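Competence protein PILN (Thermus thermophilus, PDB 4BHQ) probably forms part of an inner-membrane platform on which type IV pilus assembly begins, acting through a periplasmic domain of the PilN dimerization family. Local coordinates at residues A[71-76]-A[147-152]; A[116-121]-A[133-138]. All coordinates share one frame; numbering follows the deposited sequence.

Contact 1: A[71-76]-A[147-152]; sequences LEVALR and YTFSAR
Val73 and Leu75 converge on the far end of the Phe149 ring, a worked example of how two strands that are not neighbours can still meet across one face of a sheet. With its CG between the backbone N and the carbonyl carbon (chi1 73°), Phe149 turns its ring end toward Val73 and Leu75. The closer part of the contact lies at Val73, whose CG1 comes up to the ring edge, near the ring plane, and approaches both CE1 and CZ of Phe149; the distance to CZ is 3.8 Å. The two side chains cross at roughly a right angle, and the methyl meets the edge of the ring. Leu75 fits more loosely: its CD2 lies 4.3 Å from CZ of Phe149.

The side turned away from this packing is more open: Ala74 is partly exposed, as are Thr148 and Ser150 on either side of Phe149 in the chain, and Ser150 OG finds a hydrogen-bonding partner in Gln136 OE1. All three touching residues, by contrast, are buried. The backbones stay about two strands apart, and strand 102-112 runs between strands 73-82 and 146-156, bonded to both. Phe121 of helix 115-124 packs against Val73 and Phe149, while Leu75 packs on Ala58 and Ile61 of helix 53-63 and on Ile64 of the second subunit.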
# COMPACT_ATOMS: atom_id res chain seq x y z
N LEU A 71 8.40 1.90 -11.74
CA LEU A 71 7.77 0.97 -10.80
C LEU A 71 8.36 -0.43 -11.01
O LEU A 71 7.83 -1.20 -11.81
CB LEU A 71 6.25 0.96 -11.05
CG LEU A 71 5.36 0.19 -10.07
CD1 LEU A 71 5.48 0.83 -8.69
CD2 LEU A 71 3.93 0.24 -10.59
N GLU A 72 9.42 -0.79 -10.31
CA GLU A 72 10.09 -2.03 -10.65
C GLU A 72 9.37 -3.27 -10.13
O GLU A 72 9.60 -4.36 -10.63
CB GLU A 72 11.60 -2.00 -10.25
CG GLU A 72 11.88 -1.78 -8.76
CD GLU A 72 13.37 -2.02 -8.40
OE1 GLU A 72 14.23 -1.88 -9.32
OE2 GLU A 72 13.67 -2.44 -7.25
N VAL A 73 8.55 -3.08 -9.11
CA VAL A 73 7.62 -4.07 -8.58
C VAL A 73 6.20 -3.51 -8.51
O VAL A 73 5.93 -2.49 -7.83
CB VAL A 73 8.04 -4.57 -7.20
CG1 VAL A 73 6.95 -5.48 -6.61
CG2 VAL A 73 9.36 -5.38 -7.33
N ALA A 74 5.30 -4.14 -9.24
CA ALA A 74 3.88 -3.72 -9.19
C ALA A 74 3.06 -4.75 -8.47
O ALA A 74 3.15 -5.96 -8.78
CB ALA A 74 3.37 -3.51 -10.61
N LEU A 75 2.22 -4.32 -7.53
CA LEU A 75 1.38 -5.28 -6.84
C LEU A 75 0.04 -5.45 -7.58
O LEU A 75 -0.50 -4.49 -8.10
CB LEU A 75 1.23 -4.89 -5.34
CG LEU A 75 2.63 -4.78 -4.63
CD1 LEU A 75 2.50 -4.20 -3.26
CD2 LEU A 75 3.20 -6.21 -4.49
N ARG A 76 -0.51 -6.66 -7.55
CA ARG A 76 -1.78 -6.98 -8.17
C ARG A 76 -2.81 -7.33 -7.13
O ARG A 76 -4.05 -7.24 -7.37
CB ARG A 76 -1.63 -8.18 -9.14
CG ARG A 76 -0.69 -7.85 -10.27
CD ARG A 76 -1.38 -6.66 -11.10
NE ARG A 76 -0.45 -6.25 -12.14
CZ ARG A 76 -0.40 -5.04 -12.66
NH1 ARG A 76 -1.27 -4.08 -12.19
NH2 ARG A 76 0.42 -4.83 -13.64
N TYR A 147 8.52 -10.98 -14.22
CA TYR A 147 8.21 -12.05 -13.31
C TYR A 147 6.93 -11.81 -12.55
O TYR A 147 6.75 -10.72 -11.98
CB TYR A 147 9.35 -12.23 -12.27
CG TYR A 147 10.56 -12.77 -12.92
CD1 TYR A 147 11.50 -11.89 -13.51
CD2 TYR A 147 10.77 -14.16 -13.00
CE1 TYR A 147 12.66 -12.38 -14.14
CE2 TYR A 147 11.90 -14.67 -13.67
CZ TYR A 147 12.84 -13.76 -14.25
OH TYR A 147 13.98 -14.26 -14.85
N THR A 148 6.03 -12.80 -12.56
CA THR A 148 4.96 -12.78 -11.54
C THR A 148 5.53 -13.43 -10.30
O THR A 148 6.47 -14.25 -10.38
CB THR A 148 3.72 -13.55 -12.06
OG1 THR A 148 4.12 -14.85 -12.48
CG2 THR A 148 3.15 -12.84 -13.30
N PHE A 149 5.00 -13.09 -9.14
CA PHE A 149 5.49 -13.69 -7.94
C PHE A 149 4.42 -13.69 -6.89
O PHE A 149 3.40 -12.93 -6.99
CB PHE A 149 6.80 -13.02 -7.40
CG PHE A 149 6.58 -11.62 -6.78
CD1 PHE A 149 6.57 -10.48 -7.56
CD2 PHE A 149 6.36 -11.50 -5.38
CE1 PHE A 149 6.38 -9.19 -7.03
CE2 PHE A 149 6.18 -10.22 -4.80
CZ PHE A 149 6.21 -9.05 -5.64
N SER A 150 4.60 -14.53 -5.89
CA SER A 150 3.77 -14.49 -4.69
C SER A 150 4.55 -14.65 -3.45
O SER A 150 5.59 -15.35 -3.39
CB SER A 150 2.62 -15.53 -4.79
OG SER A 150 3.15 -16.83 -4.65
N ALA A 151 4.06 -13.96 -2.41
CA ALA A 151 4.74 -13.93 -1.14
C ALA A 151 3.76 -13.61 -0.03
O ALA A 151 2.71 -12.99 -0.26
CB ALA A 151 5.89 -12.87 -1.15
N ARG A 152 4.12 -14.00 1.18
CA ARG A 152 3.41 -13.57 2.39
C ARG A 152 4.39 -12.72 3.24
O ARG A 152 5.52 -13.13 3.41
CB ARG A 152 2.91 -14.79 3.18
CG ARG A 152 1.64 -15.38 2.53
CD ARG A 152 1.22 -16.74 3.20
NE ARG A 152 2.35 -17.66 3.04
CZ ARG A 152 2.40 -18.94 3.39
NH1 ARG A 152 1.35 -19.51 3.97
NH2 ARG A 152 3.52 -19.63 3.13

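Contact 2: A[116-121]-A[133-138]; sequences EALVRF and IEFQGA
Leu118 touches two strand residues three positions apart, Phe135 and Ala138, a spacing that an unbroken strand would not put on one face. A classic beta bulge accounts for it: Gln136 and Gly137 both stand opposite Ser150 of the neighbouring strand, and the extra residue shifts the alternation so that the CB atoms of both Phe135 and Ala138 point to the helix. Gly137, having no CB, adopts backbone angles here without a clash against the carbonyl O of Gln136.

The closest approach is between CD2 of Leu118 and CB of Ala138, at 3.6 Å, while the same CD2 lies 4.2 Å from CE1 of Phe135. Leu118 is extended toward the strand, with CG opposite the backbone N (chi1 176°), and crosses the Phe135 side chain at about a right angle. The bulge also borders the Phe135 ring, for Gly137 N lies 3.8 Å above one face, offset toward the rim, and Ala138 CB stands in plane at the ring edge. Toward the other end, CE1 of Phe121 meets CD1 of Ile133 at a longer 4.5 Å. The two segments run roughly antiparallel (150°), their axes 11.4 Å apart at closest.

Phe149 of strand 146-156 touches both Leu118 and Ala138, and Phe121 also packs on Ile64 of the second subunit. No hydrogen bond spans the two segments. Between 116-121 and 133-138 the contact is therefore apolar packing, buried at Leu118 and Phe121 but bordered by the exposed Phe135 and Ala138.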
# COMPACT_ATOMS: atom_id res chain seq x y z
N GLU A 116 16.43 -9.10 -10.30
CA GLU A 116 17.12 -8.24 -9.30
C GLU A 116 16.07 -7.37 -8.52
O GLU A 116 16.20 -7.18 -7.33
CB GLU A 116 18.14 -7.33 -10.09
CG GLU A 116 19.33 -8.17 -10.72
CD GLU A 116 19.02 -8.69 -12.17
OE1 GLU A 116 17.89 -8.56 -12.71
OE2 GLU A 116 19.95 -9.26 -12.84
N ALA A 117 15.04 -6.87 -9.20
CA ALA A 117 13.96 -6.10 -8.50
C ALA A 117 13.23 -6.99 -7.49
O ALA A 117 12.93 -6.59 -6.38
CB ALA A 117 12.98 -5.62 -9.54
N LEU A 118 12.99 -8.25 -7.89
CA LEU A 118 12.32 -9.22 -6.99
C LEU A 118 13.19 -9.50 -5.75
O LEU A 118 12.71 -9.49 -4.60
CB LEU A 118 12.05 -10.54 -7.76
CG LEU A 118 11.46 -11.66 -6.90
CD1 LEU A 118 10.17 -11.20 -6.20
CD2 LEU A 118 11.20 -12.84 -7.83
N VAL A 119 14.47 -9.72 -5.98
CA VAL A 119 15.39 -9.95 -4.84
C VAL A 119 15.47 -8.74 -3.90
O VAL A 119 15.41 -8.90 -2.68
CB VAL A 119 16.83 -10.29 -5.37
CG1 VAL A 119 17.81 -10.29 -4.24
CG2 VAL A 119 16.82 -11.65 -6.05
N ARG A 120 15.57 -7.54 -4.45
CA ARG A 120 15.50 -6.31 -3.58
C ARG A 120 14.21 -6.21 -2.77
O ARG A 120 14.23 -5.81 -1.61
CB ARG A 120 15.64 -5.04 -4.42
CG ARG A 120 17.05 -4.87 -5.06
CD ARG A 120 17.26 -3.48 -5.70
NE ARG A 120 16.49 -3.30 -6.94
CZ ARG A 120 17.00 -3.53 -8.16
NH1 ARG A 120 18.26 -3.94 -8.32
NH2 ARG A 120 16.28 -3.35 -9.25
N PHE A 121 13.08 -6.62 -3.37
CA PHE A 121 11.77 -6.55 -2.68
C PHE A 121 11.79 -7.54 -1.55
O PHE A 121 11.42 -7.20 -0.38
CB PHE A 121 10.62 -6.89 -3.69
CG PHE A 121 9.24 -6.76 -3.09
CD1 PHE A 121 8.66 -7.83 -2.37
CD2 PHE A 121 8.54 -5.54 -3.20
CE1 PHE A 121 7.37 -7.70 -1.81
CE2 PHE A 121 7.24 -5.40 -2.67
CZ PHE A 121 6.65 -6.48 -1.97
N ILE A 133 9.29 -12.32 5.75
CA ILE A 133 8.67 -12.62 4.45
C ILE A 133 8.79 -14.12 4.17
O ILE A 133 9.84 -14.74 4.46
CB ILE A 133 9.30 -11.75 3.35
CG1 ILE A 133 8.58 -11.99 2.01
CG2 ILE A 133 10.81 -11.98 3.24
CD1 ILE A 133 8.81 -10.95 0.92
N GLU A 134 7.73 -14.72 3.65
CA GLU A 134 7.85 -16.06 3.07
C GLU A 134 7.60 -15.98 1.60
O GLU A 134 6.46 -15.74 1.17
CB GLU A 134 6.91 -17.06 3.77
CG GLU A 134 6.99 -18.41 3.08
CD GLU A 134 6.64 -19.58 4.00
OE1 GLU A 134 5.43 -19.89 4.14
OE2 GLU A 134 7.60 -20.20 4.53
N PHE A 135 8.68 -16.13 0.82
CA PHE A 135 8.63 -16.13 -0.64
C PHE A 135 8.05 -17.44 -1.16
O PHE A 135 8.68 -18.48 -0.97
CB PHE A 135 10.05 -15.87 -1.14
CG PHE A 135 10.20 -15.99 -2.67
CD1 PHE A 135 9.42 -15.23 -3.51
CD2 PHE A 135 11.11 -16.92 -3.22
CE1 PHE A 135 9.58 -15.31 -4.88
CE2 PHE A 135 11.25 -17.03 -4.58
CZ PHE A 135 10.48 -16.21 -5.42
N GLN A 136 6.88 -17.40 -1.83
CA GLN A 136 6.22 -18.63 -2.26
C GLN A 136 6.71 -19.05 -3.63
O GLN A 136 6.79 -20.22 -3.96
CB GLN A 136 4.67 -18.47 -2.31
CG GLN A 136 4.10 -18.08 -0.93
CD GLN A 136 2.58 -17.71 -0.98
OE1 GLN A 136 2.14 -16.88 -1.82
NE2 GLN A 136 1.78 -18.31 -0.08
N GLY A 137 6.94 -18.10 -4.51
CA GLY A 137 7.35 -18.49 -5.84
C GLY A 137 7.38 -17.32 -6.83
O GLY A 137 6.84 -16.26 -6.58
N ALA A 138 7.98 -17.57 -8.00
CA ALA A 138 8.02 -16.61 -9.09
C ALA A 138 8.10 -17.36 -10.38
O ALA A 138 8.59 -18.47 -10.42
CB ALA A 138 9.25 -15.64 -8.97

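Overall arrangement
From the N terminus the chain runs through helix 53-63 into strand 73-82, where contact 1 begins; its partner arrives only after 70 intervening residues. Contact 2 falls wholly within that span on its helix side and its strand side alike: segments 116-121 and 133-138, with only 11 residues between them, lie on helix 115-124 and strand 131-141, and the chain then turns back along strand 146-156 to complete contact 1. The loops are thus nested and do not cross. The centres of the two contacts lie about 8 Å apart, and strands 131-141 and 146-156 are neighbours in the sheet. Together the contacts tie one edge strand to the interior and helix 115-124 to the opposite edge.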